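Local coordinates for Alpha/beta hydrolase fold-3 domain-containing protein (Enterococcus faecalis, PDB 2QRU) that is of uncharacterised function but adopts the alpha/beta hydrolase fold and probably acts as a serine hydrolase, at residues A[101-106]-A[129-134]; A[133-138]-A[226-231]; A[202-207]-A[233-238]; A[216-221]-A[242-247]. One frame throughout, in Å; residues are numbered along the deposited sequence.

Contact 1: residues A[101-106]-A[129-134]. With PO4 (phosphate ion), chain B.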
loop_
_atom_site.group_PDB
_atom_site.type_symbol
_atom_site.label_atom_id
_atom_site.label_comp_id
_atom_site.label_asym_id
_atom_site.label_seq_id
_atom_site.Cartn_x
_atom_site.Cartn_y
_atom_site.Cartn_z
ATOM N N CYS A 101 5.217 5.003 -1.010
ATOM C CA CYS A 101 4.628 4.885 0.328
ATOM C C CYS A 101 3.407 3.986 0.223
ATOM O O CYS A 101 2.596 4.149 -0.696
ATOM C CB CYS A 101 4.193 6.261 0.819
ATOM S SG CYS A 101 3.338 6.269 2.450
ATOM N N GLY A 102 3.281 3.042 1.140
ATOM C CA GLY A 102 2.180 2.037 1.044
ATOM C C GLY A 102 1.507 1.846 2.392
ATOM O O GLY A 102 2.191 1.770 3.426
ATOM N N ARG A 103 0.188 1.710 2.350
ATOM C CA ARG A 103 -0.630 1.542 3.545
ATOM C C ARG A 103 -1.203 0.106 3.515
ATOM O O ARG A 103 -2.008 -0.217 2.627
ATOM C CB ARG A 103 -1.771 2.539 3.462
ATOM C CG ARG A 103 -2.772 2.397 4.575
ATOM C CD ARG A 103 -3.801 3.547 4.497
ATOM N NE ARG A 103 -4.794 3.549 5.555
ATOM C CZ ARG A 103 -5.641 4.563 5.707
ATOM N NH1 ARG A 103 -5.532 5.610 4.881
ATOM N NH2 ARG A 103 -6.561 4.571 6.676
ATOM N N SER A 104 -0.806 -0.713 4.489
ATOM C CA SER A 104 -1.282 -2.098 4.632
ATOM C C SER A 104 -1.060 -2.904 3.338
ATOM O O SER A 104 0.100 -3.109 2.928
ATOM C CB SER A 104 -2.729 -2.130 5.138
ATOM O OG SER A 104 -3.054 -3.468 5.492
ATOM N N ALA A 105 -2.133 -3.293 2.651
ATOM C CA ALA A 105 -1.914 -4.019 1.382
ATOM C C ALA A 105 -1.068 -3.164 0.427
ATOM O O ALA A 105 -0.314 -3.697 -0.380
ATOM C CB ALA A 105 -3.257 -4.345 0.728
ATOM N N GLY A 106 -1.244 -1.839 0.485
ATOM C CA GLY A 106 -0.390 -0.934 -0.297
ATOM C C GLY A 106 1.111 -1.105 0.000
ATOM O O GLY A 106 1.935 -0.886 -0.883
ATOM N N ASN A 129 6.729 2.273 4.683
ATOM C CA ASN A 129 5.809 1.172 4.934
ATOM C C ASN A 129 4.964 1.437 6.187
ATOM O O ASN A 129 5.513 1.488 7.292
ATOM C CB ASN A 129 6.617 -0.095 5.215
ATOM C CG ASN A 129 5.737 -1.206 5.694
ATOM O OD1 ASN A 129 4.759 -1.527 5.036
ATOM N ND2 ASN A 129 6.077 -1.802 6.832
ATOM N N PHE A 130 3.659 1.577 5.998
ATOM C CA PHE A 130 2.682 1.572 7.098
ATOM C C PHE A 130 2.074 0.186 7.158
ATOM O O PHE A 130 1.193 -0.134 6.340
ATOM C CB PHE A 130 1.619 2.633 6.843
ATOM C CG PHE A 130 2.106 4.008 7.153
ATOM C CD1 PHE A 130 1.998 4.499 8.470
ATOM C CD2 PHE A 130 2.629 4.808 6.170
ATOM C CE1 PHE A 130 2.476 5.797 8.793
ATOM C CE2 PHE A 130 3.095 6.093 6.466
ATOM C CZ PHE A 130 3.026 6.601 7.767
ATOM N N TYR A 131 2.592 -0.642 8.085
ATOM C CA TYR A 131 2.014 -1.953 8.450
ATOM C C TYR A 131 1.640 -2.850 7.239
ATOM O O TYR A 131 0.585 -3.502 7.194
ATOM C CB TYR A 131 0.883 -1.796 9.480
ATOM C CG TYR A 131 -0.062 -0.636 9.244
ATOM C CD1 TYR A 131 -1.129 -0.741 8.361
ATOM C CD2 TYR A 131 0.128 0.584 9.906
ATOM C CE1 TYR A 131 -2.016 0.341 8.152
ATOM C CE2 TYR A 131 -0.734 1.675 9.685
ATOM C CZ TYR A 131 -1.794 1.549 8.814
ATOM O OH TYR A 131 -2.673 2.646 8.667
ATOM N N GLY A 132 2.568 -2.879 6.279
ATOM C CA GLY A 132 2.454 -3.818 5.148
ATOM C C GLY A 132 3.070 -5.175 5.498
ATOM O O GLY A 132 3.271 -5.533 6.677
ATOM N N TYR A 133 3.405 -5.920 4.438
ATOM C CA TYR A 133 3.872 -7.297 4.573
ATOM C C TYR A 133 4.634 -7.711 3.330
ATOM O O TYR A 133 4.506 -7.056 2.284
ATOM C CB TYR A 133 2.705 -8.219 4.868
ATOM C CG TYR A 133 1.409 -7.924 4.153
ATOM C CD1 TYR A 133 0.461 -7.039 4.712
ATOM C CD2 TYR A 133 1.082 -8.576 2.946
ATOM C CE1 TYR A 133 -0.766 -6.777 4.065
ATOM C CE2 TYR A 133 -0.126 -8.301 2.305
ATOM C CZ TYR A 133 -1.053 -7.432 2.882
ATOM O OH TYR A 133 -2.273 -7.180 2.274
ATOM N N THR A 134 5.413 -8.805 3.449
ATOM C CA THR A 134 6.371 -9.183 2.417
ATOM C C THR A 134 5.939 -10.504 1.749
ATOM O O THR A 134 6.525 -10.915 0.750
ATOM C CB THR A 134 7.778 -9.396 3.038
ATOM O OG1 THR A 134 7.648 -10.245 4.185
ATOM C CG2 THR A 134 8.411 -8.055 3.453
HETATM P P PO4 B . -5.902 -3.279 4.854
HETATM O O1 PO4 B . -5.254 -4.376 5.685
HETATM O O2 PO4 B . -7.385 -3.604 4.725
HETATM O O3 PO4 B . -5.839 -1.931 5.577
HETATM O O4 PO4 B . -5.179 -3.204 3.519
HETATM O O HOH W 1 -4.166 -6.041 3.876
#
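Phe130 O receives the backbone N-H of Ser104 at 2.8 Å, nearly straight (166° at the hydrogen), and so ties a tight turn to the neighbouring strand. The turn, between strand 98-103 and helix 105-119, carries Gly102, Ser104 and Gly106 in a GxSxG arrangement that fits the nucleophile elbow of the alpha/beta hydrolase fold. One step earlier Phe130 N donates to Gly102 O at 3.0 Å; the strands run parallel, Gly102 beside Asn129 and Arg103 beside Phe130. Cys101 SG approaches the Phe130 ring at its edge, 4.0 Å from CE2.

Beyond its strand, segment 129-134 is bent by an Asx motif, in which Asn129 OD1 accepts Gly132 N at 2.9 Å. Tyr131, with CG between the backbone N and the carbonyl carbon (chi1 41°), brings its ring edge to Ser104, CD1 lying 3.9 Å from Ser104 CB. Arg103 runs alongside Tyr131 in the same direction, its guanidinium almost perpendicular to the ring (87°). Both side chains reach the same oxygen, Asp250 OD1: Arg103 NE by a salt bridge, Tyr131 OH by a hydrogen bond.

Ser104 OG bonds to His249 NE2, consistent with a Ser-His-Asp triad completed by Asp221. A phosphate, probably from the crystallisation liquor, sits at this serine. Ala105 N donates to its O4 at 3.2 Å, and Gly36 N and Gly37 N also bind the ion, as would be expected of an oxyanion hole. Tyr133 OH touches Ala105 CB at 3.4 Å, and one water lies 2.7 Å from Tyr133 OH and donates to phosphate O1.

Contact 2: residues A[133-138]-A[226-231]; sequences YTDLEF and FRYSKK
Tyr228 OH donates to Asp135 OD1 at 2.5 Å, a short bond that meets the syn side of the carboxylate. Glu137 N reaches the same oxygen at 2.9 Å from the anti side, closing an Asx turn. The two donors come from opposite faces of the carboxylate plane, which fixes its rotation; that plane stands at 79° to the Tyr228 ring.

Water-mediated links extend this polar group. One water lies between Thr134 OG1, Asp135 OD2 and Lys231 NZ, and it spans a gap of 4.6 Å between Asp135 OD2 and Lys231 NZ, too long for a salt bridge. A second water donates to Asp135 OD2 and accepts from Arg227 NH1. Both basic groups could help to stabilise the negative carboxylate.

The two segments join the loop that leaves strand 127-130 to the N-terminal part of helix 227-235, which packs against the central sheet of the alpha/beta hydrolase fold.

Packing about the Tyr228 ring is of several kinds. Tyr133 CB makes a CH-pi contact over one face, 4.0 Å from the centroid, while Arg227 NH1 lies above the opposite face, displaced toward the rim. Thr134 OG1 comes in at the edge, 3.3 Å from Tyr228 CD1. Phe138 meets Tyr228 obliquely, its CD1 3.6 Å from Tyr228 CE2 and the ring planes 65° apart. Phe138 has CG placed between its backbone N and carbonyl carbon (chi1 70°), a torsion that turns the ring back over its own segment, where CZ points onto the centre of the Tyr133 ring, 3.5 Å above its plane.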
loop_
_atom_site.group_PDB
_atom_site.type_symbol
_atom_site.label_atom_id
_atom_site.label_comp_id
_atom_site.label_asym_id
_atom_site.label_seq_id
_atom_site.Cartn_x
_atom_site.Cartn_y
_atom_site.Cartn_z
ATOM N N TYR A 133 3.405 -5.920 4.438
ATOM C CA TYR A 133 3.872 -7.297 4.573
ATOM C C TYR A 133 4.634 -7.711 3.330
ATOM O O TYR A 133 4.506 -7.056 2.284
ATOM C CB TYR A 133 2.705 -8.219 4.868
ATOM C CG TYR A 133 1.409 -7.924 4.153
ATOM C CD1 TYR A 133 0.461 -7.039 4.712
ATOM C CD2 TYR A 133 1.082 -8.576 2.946
ATOM C CE1 TYR A 133 -0.766 -6.777 4.065
ATOM C CE2 TYR A 133 -0.126 -8.301 2.305
ATOM C CZ TYR A 133 -1.053 -7.432 2.882
ATOM O OH TYR A 133 -2.273 -7.180 2.274
ATOM N N THR A 134 5.413 -8.805 3.449
ATOM C CA THR A 134 6.371 -9.183 2.417
ATOM C C THR A 134 5.939 -10.504 1.749
ATOM O O THR A 134 6.525 -10.915 0.750
ATOM C CB THR A 134 7.778 -9.396 3.038
ATOM O OG1 THR A 134 7.648 -10.245 4.185
ATOM C CG2 THR A 134 8.411 -8.055 3.453
ATOM N N ASP A 135 4.928 -11.146 2.321
ATOM C CA ASP A 135 4.370 -12.382 1.777
ATOM C C ASP A 135 2.929 -12.494 2.280
ATOM O O ASP A 135 2.463 -11.642 3.043
ATOM C CB ASP A 135 5.262 -13.599 2.121
ATOM C CG ASP A 135 5.282 -13.931 3.601
ATOM O OD1 ASP A 135 4.189 -14.030 4.210
ATOM O OD2 ASP A 135 6.392 -14.124 4.157
ATOM N N LEU A 136 2.227 -13.522 1.809
ATOM C CA LEU A 136 0.812 -13.676 2.118
ATOM C C LEU A 136 0.561 -14.823 3.124
ATOM O O LEU A 136 -0.598 -15.207 3.365
ATOM C CB LEU A 136 0.036 -13.890 0.801
ATOM C CG LEU A 136 0.175 -12.704 -0.181
ATOM C CD1 LEU A 136 -0.460 -13.063 -1.520
ATOM C CD2 LEU A 136 -0.413 -11.427 0.385
ATOM N N GLU A 137 1.627 -15.347 3.752
ATOM C CA GLU A 137 1.468 -16.560 4.584
ATOM C C GLU A 137 0.506 -16.319 5.740
ATOM O O GLU A 137 -0.233 -17.209 6.144
ATOM C CB GLU A 137 2.808 -17.039 5.142
ATOM C CG GLU A 137 3.800 -17.372 4.068
ATOM C CD GLU A 137 3.277 -18.457 3.144
ATOM O OE1 GLU A 137 2.784 -19.491 3.652
ATOM O OE2 GLU A 137 3.338 -18.240 1.924
ATOM N N PHE A 138 0.515 -15.094 6.269
ATOM C CA PHE A 138 -0.261 -14.797 7.470
ATOM C C PHE A 138 -1.785 -14.958 7.250
ATOM O O PHE A 138 -2.541 -15.128 8.210
ATOM C CB PHE A 138 0.102 -13.402 8.012
ATOM C CG PHE A 138 -0.376 -12.284 7.133
ATOM C CD1 PHE A 138 0.377 -11.898 6.034
ATOM C CD2 PHE A 138 -1.564 -11.620 7.396
ATOM C CE1 PHE A 138 -0.059 -10.910 5.196
ATOM C CE2 PHE A 138 -2.009 -10.598 6.571
ATOM C CZ PHE A 138 -1.256 -10.245 5.458
ATOM N N PHE A 226 2.931 -7.806 13.314
ATOM C CA PHE A 226 3.878 -6.685 13.137
ATOM C C PHE A 226 5.330 -7.112 12.956
ATOM O O PHE A 226 6.181 -6.287 12.587
ATOM C CB PHE A 226 3.663 -5.547 14.170
ATOM C CG PHE A 226 4.382 -5.713 15.492
ATOM C CD1 PHE A 226 4.358 -6.918 16.209
ATOM C CD2 PHE A 226 5.031 -4.616 16.047
ATOM C CE1 PHE A 226 5.000 -6.990 17.472
ATOM C CE2 PHE A 226 5.647 -4.667 17.315
ATOM C CZ PHE A 226 5.650 -5.856 18.000
ATOM N N ARG A 227 5.591 -8.424 13.099
ATOM C CA ARG A 227 6.917 -8.932 12.706
ATOM C C ARG A 227 7.238 -8.561 11.246
ATOM O O ARG A 227 8.426 -8.463 10.848
ATOM C CB ARG A 227 7.016 -10.444 12.914
ATOM C CG ARG A 227 6.015 -11.247 12.063
ATOM C CD ARG A 227 6.341 -12.771 12.066
ATOM N NE ARG A 227 5.370 -13.498 11.237
ATOM C CZ ARG A 227 5.469 -13.655 9.902
ATOM N NH1 ARG A 227 6.523 -13.162 9.213
ATOM N NH2 ARG A 227 4.515 -14.338 9.246
ATOM N N TYR A 228 6.207 -8.422 10.408
ATOM C CA TYR A 228 6.500 -8.070 9.004
ATOM C C TYR A 228 7.166 -6.702 8.913
ATOM O O TYR A 228 8.147 -6.526 8.182
ATOM C CB TYR A 228 5.226 -8.039 8.174
ATOM C CG TYR A 228 4.808 -9.452 7.752
ATOM C CD1 TYR A 228 5.479 -10.128 6.732
ATOM C CD2 TYR A 228 3.759 -10.088 8.395
ATOM C CE1 TYR A 228 5.105 -11.450 6.339
ATOM C CE2 TYR A 228 3.363 -11.416 7.997
ATOM C CZ TYR A 228 4.054 -12.079 6.975
ATOM O OH TYR A 228 3.642 -13.377 6.594
ATOM N N SER A 229 6.574 -5.728 9.611
ATOM C CA SER A 229 7.156 -4.391 9.566
ATOM C C SER A 229 8.515 -4.332 10.258
ATOM O O SER A 229 9.354 -3.530 9.879
ATOM C CB SER A 229 6.167 -3.351 10.118
ATOM O OG SER A 229 5.075 -3.210 9.218
ATOM N N LYS A 230 8.726 -5.162 11.274
ATOM C CA LYS A 230 10.104 -5.268 11.847
ATOM C C LYS A 230 11.083 -5.728 10.777
ATOM O O LYS A 230 12.149 -5.131 10.619
ATOM C CB LYS A 230 10.185 -6.276 12.996
ATOM C CG LYS A 230 9.440 -5.783 14.212
ATOM C CD LYS A 230 9.447 -6.854 15.271
ATOM C CE LYS A 230 8.719 -6.418 16.504
ATOM N NZ LYS A 230 8.462 -7.580 17.447
ATOM N N LYS A 231 10.739 -6.812 10.066
ATOM C CA LYS A 231 11.606 -7.330 9.020
ATOM C C LYS A 231 11.850 -6.250 7.967
ATOM O O LYS A 231 12.980 -6.039 7.512
ATOM C CB LYS A 231 10.989 -8.593 8.380
ATOM C CG LYS A 231 11.823 -9.118 7.204
ATOM C CD LYS A 231 11.599 -10.599 6.933
ATOM C CE LYS A 231 10.219 -10.827 6.359
ATOM N NZ LYS A 231 10.152 -12.265 5.935
HETATM O O HOH W 2 8.605 -12.699 3.354
HETATM O O HOH W 3 6.700 -14.656 6.755
#

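Contact 3: residues A[202-207]-A[233-238]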
loop_
_atom_site.group_PDB
_atom_site.type_symbol
_atom_site.label_atom_id
_atom_site.label_comp_id
_atom_site.label_asym_id
_atom_site.label_seq_id
_atom_site.Cartn_x
_atom_site.Cartn_y
_atom_site.Cartn_z
ATOM N N LEU A 202 8.563 -12.189 -0.825
ATOM C CA LEU A 202 9.872 -11.573 -1.030
ATOM C C LEU A 202 10.858 -12.189 -0.061
ATOM O O LEU A 202 10.615 -12.206 1.155
ATOM C CB LEU A 202 9.792 -10.058 -0.829
ATOM C CG LEU A 202 8.851 -9.375 -1.832
ATOM C CD1 LEU A 202 8.493 -7.986 -1.326
ATOM C CD2 LEU A 202 9.494 -9.325 -3.212
ATOM N N SER A 203 11.978 -12.675 -0.601
ATOM C CA SER A 203 13.045 -13.242 0.224
ATOM C C SER A 203 13.835 -12.164 0.940
ATOM O O SER A 203 13.868 -11.011 0.523
ATOM C CB SER A 203 14.029 -14.061 -0.634
ATOM O OG SER A 203 14.637 -13.158 -1.538
ATOM N N ASP A 204 14.501 -12.558 2.017
ATOM C CA ASP A 204 15.441 -11.670 2.678
ATOM C C ASP A 204 16.502 -11.178 1.704
ATOM O O ASP A 204 16.859 -9.996 1.725
ATOM C CB ASP A 204 16.066 -12.342 3.917
ATOM C CG ASP A 204 15.075 -12.499 5.078
ATOM O OD1 ASP A 204 13.931 -12.004 4.995
ATOM O OD2 ASP A 204 15.445 -13.129 6.101
ATOM N N GLU A 205 17.017 -12.102 0.879
ATOM C CA GLU A 205 17.965 -11.778 -0.181
ATOM C C GLU A 205 17.475 -10.554 -0.946
ATOM O O GLU A 205 18.167 -9.539 -1.046
ATOM C CB GLU A 205 18.098 -12.962 -1.140
ATOM C CG GLU A 205 19.165 -12.766 -2.214
ATOM C CD GLU A 205 19.523 -14.050 -2.964
ATOM O OE1 GLU A 205 20.728 -14.330 -3.112
ATOM O OE2 GLU A 205 18.605 -14.773 -3.414
ATOM N N THR A 206 16.266 -10.672 -1.479
ATOM C CA THR A 206 15.631 -9.596 -2.240
ATOM C C THR A 206 15.550 -8.287 -1.423
ATOM O O THR A 206 15.935 -7.208 -1.899
ATOM C CB THR A 206 14.241 -10.046 -2.791
ATOM O OG1 THR A 206 14.457 -11.045 -3.806
ATOM C CG2 THR A 206 13.441 -8.864 -3.417
ATOM N N LEU A 207 15.041 -8.371 -0.187
ATOM C CA LEU A 207 14.872 -7.180 0.649
ATOM C C LEU A 207 16.209 -6.494 0.880
ATOM O O LEU A 207 16.268 -5.276 0.942
ATOM C CB LEU A 207 14.235 -7.560 1.971
ATOM C CG LEU A 207 12.766 -8.016 1.897
ATOM C CD1 LEU A 207 12.341 -8.517 3.267
ATOM C CD2 LEU A 207 11.802 -6.877 1.461
ATOM N N GLY A 233 11.743 -2.995 8.195
ATOM C CA GLY A 233 12.595 -1.884 8.623
ATOM C C GLY A 233 13.989 -2.276 9.076
ATOM O O GLY A 233 14.830 -1.412 9.349
ATOM N N ARG A 234 14.243 -3.583 9.164
ATOM C CA ARG A 234 15.515 -4.085 9.732
ATOM C C ARG A 234 16.331 -4.881 8.699
ATOM O O ARG A 234 17.568 -4.844 8.691
ATOM C CB ARG A 234 15.257 -4.904 11.005
ATOM C CG ARG A 234 14.866 -4.011 12.154
ATOM C CD ARG A 234 14.325 -4.798 13.327
ATOM N NE ARG A 234 13.970 -3.903 14.426
ATOM C CZ ARG A 234 13.342 -4.280 15.537
ATOM N NH1 ARG A 234 12.965 -5.547 15.710
ATOM N NH2 ARG A 234 13.100 -3.392 16.509
ATOM N N THR A 235 15.637 -5.572 7.805
ATOM C CA THR A 235 16.337 -6.397 6.813
ATOM C C THR A 235 16.738 -5.567 5.613
ATOM O O THR A 235 17.817 -5.781 5.028
ATOM C CB THR A 235 15.452 -7.588 6.414
ATOM O OG1 THR A 235 15.239 -8.374 7.608
ATOM C CG2 THR A 235 16.148 -8.450 5.374
ATOM N N ILE A 236 15.871 -4.627 5.241
ATOM C CA ILE A 236 16.285 -3.648 4.217
ATOM C C ILE A 236 17.410 -2.798 4.839
ATOM O O ILE A 236 17.251 -2.315 5.959
ATOM C CB ILE A 236 15.089 -2.772 3.783
ATOM C CG1 ILE A 236 13.980 -3.671 3.205
ATOM C CG2 ILE A 236 15.565 -1.694 2.801
ATOM C CD1 ILE A 236 12.729 -2.920 2.709
ATOM N N PRO A 237 18.560 -2.643 4.156
ATOM C CA PRO A 237 19.651 -1.862 4.799
ATOM C C PRO A 237 19.327 -0.381 5.052
ATOM O O PRO A 237 18.473 0.202 4.348
ATOM C CB PRO A 237 20.794 -1.936 3.764
ATOM C CG PRO A 237 20.491 -3.137 2.964
ATOM C CD PRO A 237 19.004 -3.172 2.844
ATOM N N GLU A 238 20.016 0.218 6.030
ATOM C CA GLU A 238 19.884 1.682 6.268
ATOM C C GLU A 238 18.426 2.111 6.523
ATOM O O GLU A 238 18.010 3.235 6.198
ATOM C CB GLU A 238 20.488 2.486 5.103
ATOM C CG GLU A 238 21.924 2.056 4.714
ATOM C CD GLU A 238 22.920 2.250 5.827
ATOM O OE1 GLU A 238 22.662 3.072 6.735
ATOM O OE2 GLU A 238 23.997 1.600 5.783
HETATM O O HOH W 4 15.188 -10.915 8.369
#
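Leu207 and Ile236 form the closely packed side of this contact. Ile236 CG1 lies 3.6 Å from Leu207 O, at the carbonyl of the short helix, and 4.1 Å from Leu207 CB, so the isoleucine meets both the backbone and the side-chain root of its partner. Pro237 extends the same surface, its CD 3.9 Å from Leu207 O. Thr235 adds its methyl: CG2, set anti to the threonine's own backbone N, is turned to Leu207 CB at 4.0 Å. This sends the hydroxyl OG1 elsewhere, to the outer side of the contact. Leu207 and Ile236 are both buried, and beyond the contact Leu207 also touches Thr134 while Ile236 touches Phe210.

The elements joined are helix 204-208, which precedes strand 213-218, and the end of helix 227-235, the crossover helix between parallel strands 213-218 and 240-244, with the loop that follows it. The contact is mainly apolar packing at the periphery of the fold, with a modest 212 Å² buried over both segments.

Toward solvent the fit is looser. Asp204 and Thr235 cross at about a right angle, and their side chains approach no nearer than 4.2 Å, between Asp204 CB and Thr235 CG2. Their polar ends communicate through a water, which lies 2.7 Å from Thr235 OG1 and donates to Asp204 OD2 at 3.2 Å. Asp204 OD1 also forms a long, weak ion pair with Lys231. Just before Asp204, Ser203 is the N-cap of the short helix, its OG accepting the N-H of Thr206 in a nearly straight bond (167° at the hydrogen).

Contact 4: residues A[216-221]-A[242-247]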
loop_
_atom_site.group_PDB
_atom_site.type_symbol
_atom_site.label_atom_id
_atom_site.label_comp_id
_atom_site.label_asym_id
_atom_site.label_seq_id
_atom_site.Cartn_x
_atom_site.Cartn_y
_atom_site.Cartn_z
ATOM N N THR A 216 6.698 1.083 10.000
ATOM C CA THR A 216 5.993 1.251 11.273
ATOM C C THR A 216 4.730 0.372 11.320
ATOM O O THR A 216 4.083 0.136 10.304
ATOM C CB THR A 216 5.619 2.753 11.486
ATOM O OG1 THR A 216 4.933 2.914 12.736
ATOM C CG2 THR A 216 4.701 3.269 10.338
ATOM N N ALA A 217 4.398 -0.089 12.526
ATOM C CA ALA A 217 3.215 -0.934 12.745
ATOM C C ALA A 217 2.972 -0.995 14.226
ATOM O O ALA A 217 3.883 -0.732 15.027
ATOM C CB ALA A 217 3.437 -2.342 12.215
ATOM N N SER A 218 1.727 -1.308 14.572
ATOM C CA SER A 218 1.324 -1.432 15.957
ATOM C C SER A 218 1.570 -2.836 16.489
ATOM O O SER A 218 1.213 -3.829 15.830
ATOM C CB SER A 218 -0.161 -1.118 16.077
ATOM O OG SER A 218 -0.585 -1.393 17.402
ATOM N N SER A 219 2.133 -2.910 17.693
ATOM C CA SER A 219 2.312 -4.194 18.405
ATOM C C SER A 219 1.017 -4.974 18.561
ATOM O O SER A 219 1.027 -6.214 18.560
ATOM C CB SER A 219 2.942 -3.974 19.782
ATOM O OG SER A 219 2.125 -3.180 20.652
ATOM N N SER A 220 -0.086 -4.233 18.631
ATOM C CA SER A 220 -1.428 -4.785 18.837
ATOM C C SER A 220 -2.183 -5.091 17.544
ATOM O O SER A 220 -3.356 -5.454 17.562
ATOM C CB SER A 220 -2.224 -3.793 19.678
ATOM O OG SER A 220 -1.760 -3.819 21.009
ATOM N N ASP A 221 -1.489 -4.955 16.407
ATOM C CA ASP A 221 -2.075 -5.278 15.115
ATOM C C ASP A 221 -2.566 -6.734 15.058
ATOM O O ASP A 221 -1.759 -7.675 15.111
ATOM C CB ASP A 221 -1.024 -5.060 14.020
ATOM C CG ASP A 221 -1.627 -4.942 12.624
ATOM O OD1 ASP A 221 -2.677 -5.616 12.375
ATOM O OD2 ASP A 221 -1.021 -4.205 11.788
ATOM N N LYS A 242 9.830 1.807 13.507
ATOM C CA LYS A 242 9.259 2.498 14.657
ATOM C C LYS A 242 7.961 1.824 15.036
ATOM O O LYS A 242 7.015 1.818 14.262
ATOM C CB LYS A 242 9.017 4.000 14.359
ATOM C CG LYS A 242 10.280 4.814 14.024
ATOM C CD LYS A 242 11.212 4.780 15.192
ATOM C CE LYS A 242 12.313 5.802 15.046
ATOM N NZ LYS A 242 12.883 6.073 16.397
ATOM N N ALA A 243 7.917 1.213 16.210
ATOM C CA ALA A 243 6.672 0.611 16.678
ATOM C C ALA A 243 5.736 1.691 17.203
ATOM O O ALA A 243 6.185 2.727 17.723
ATOM C CB ALA A 243 6.946 -0.388 17.781
ATOM N N VAL A 244 4.437 1.449 17.095
ATOM C CA VAL A 244 3.490 2.118 17.986
ATOM C C VAL A 244 2.835 1.014 18.799
ATOM O O VAL A 244 2.867 -0.163 18.406
ATOM C CB VAL A 244 2.463 2.999 17.241
ATOM C CG1 VAL A 244 3.168 4.050 16.368
ATOM C CG2 VAL A 244 1.537 2.169 16.405
ATOM N N TYR A 245 2.259 1.386 19.942
ATOM C CA TYR A 245 1.792 0.393 20.875
ATOM C C TYR A 245 0.284 0.555 21.094
ATOM O O TYR A 245 -0.251 1.665 21.036
ATOM C CB TYR A 245 2.632 0.449 22.189
ATOM C CG TYR A 245 4.075 -0.007 21.945
ATOM C CD1 TYR A 245 4.387 -1.362 21.837
ATOM C CD2 TYR A 245 5.107 0.909 21.766
ATOM C CE1 TYR A 245 5.701 -1.801 21.573
ATOM C CE2 TYR A 245 6.422 0.481 21.515
ATOM C CZ TYR A 245 6.703 -0.874 21.415
ATOM O OH TYR A 245 7.997 -1.309 21.145
ATOM N N TYR A 246 -0.400 -0.568 21.260
ATOM C CA TYR A 246 -1.778 -0.553 21.757
ATOM C C TYR A 246 -2.832 0.016 20.791
ATOM O O TYR A 246 -3.967 0.262 21.196
ATOM C CB TYR A 246 -1.827 0.105 23.163
ATOM C CG TYR A 246 -1.076 -0.728 24.190
ATOM C CD1 TYR A 246 -1.455 -2.059 24.434
ATOM C CD2 TYR A 246 0.027 -0.216 24.885
ATOM C CE1 TYR A 246 -0.775 -2.862 25.365
ATOM C CE2 TYR A 246 0.730 -1.010 25.816
ATOM C CZ TYR A 246 0.318 -2.336 26.046
ATOM O OH TYR A 246 0.970 -3.146 26.957
ATOM N N LEU A 247 -2.473 0.192 19.515
ATOM C CA LEU A 247 -3.410 0.685 18.506
ATOM C C LEU A 247 -3.851 -0.403 17.551
ATOM O O LEU A 247 -3.118 -1.381 17.340
ATOM C CB LEU A 247 -2.798 1.819 17.676
ATOM C CG LEU A 247 -2.529 3.127 18.395
ATOM C CD1 LEU A 247 -1.954 4.153 17.452
ATOM C CD2 LEU A 247 -3.817 3.651 19.076
#
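Lys242 O accepts the hydroxyl of Thr216 at 2.8 Å from OG1, a side-chain bond between strands 213-218 and 240-244. These run parallel (24° between their short segments) as the last pair of the alpha/beta hydrolase sheet, joined by helix 227-235. After Ala243, Val244 gives the regular backbone bonds: its N donates to Ala217 O at 3.1 Å from above the carbonyl plane, and its O receives Ser219 N at 2.9 Å. Val244 CG2 packs on Ser218 CB at 3.7 Å. Tyr245 has its CB directed away, yet its ring passes close, CD1 3.1 Å from Ser219 OG. At Tyr246 the backbone CA lies 3.4 Å from Ser220 OG. Leu247 O then accepts Ser218 OG at 2.5 Å; the serine oxygen, anti to its backbone N (chi1 173°), also accepts Ser220 N in an ST turn.

The hydroxyl of Ser218 thus gives one bond and takes another, tying the type I turn from Ser218 to Asp221 to the segment beyond the edge strand. Asp221 OD2 bonds to His249 ND1, so this network probably helps to place the acid of a Ser-His-Asp triad.

How the contacts relate
Contacts 1 and 4 belong to one sheet: strand 127-130 lies beside strand 213-218, with Tyr131 N 2.8 Å from Thr216 O. Contact 1 holds the probable nucleophile and the phosphate, contact 4 the probable acid, their centres about 13 Å apart; His249, outside both, bonds to each. Contact 2 continues contact 1 through Tyr133 and Thr134, its centre about 9 Å away, and Asn129 ND2 reaches Ser229 OG at 2.9 Å. Contacts 2 and 3 use successive parts of helix 227-235, where Lys231 CG packs on Leu207 CD1 at 4.0 Å. Contact 3, about 20 Å from contact 4 between centres, is peripheral packing.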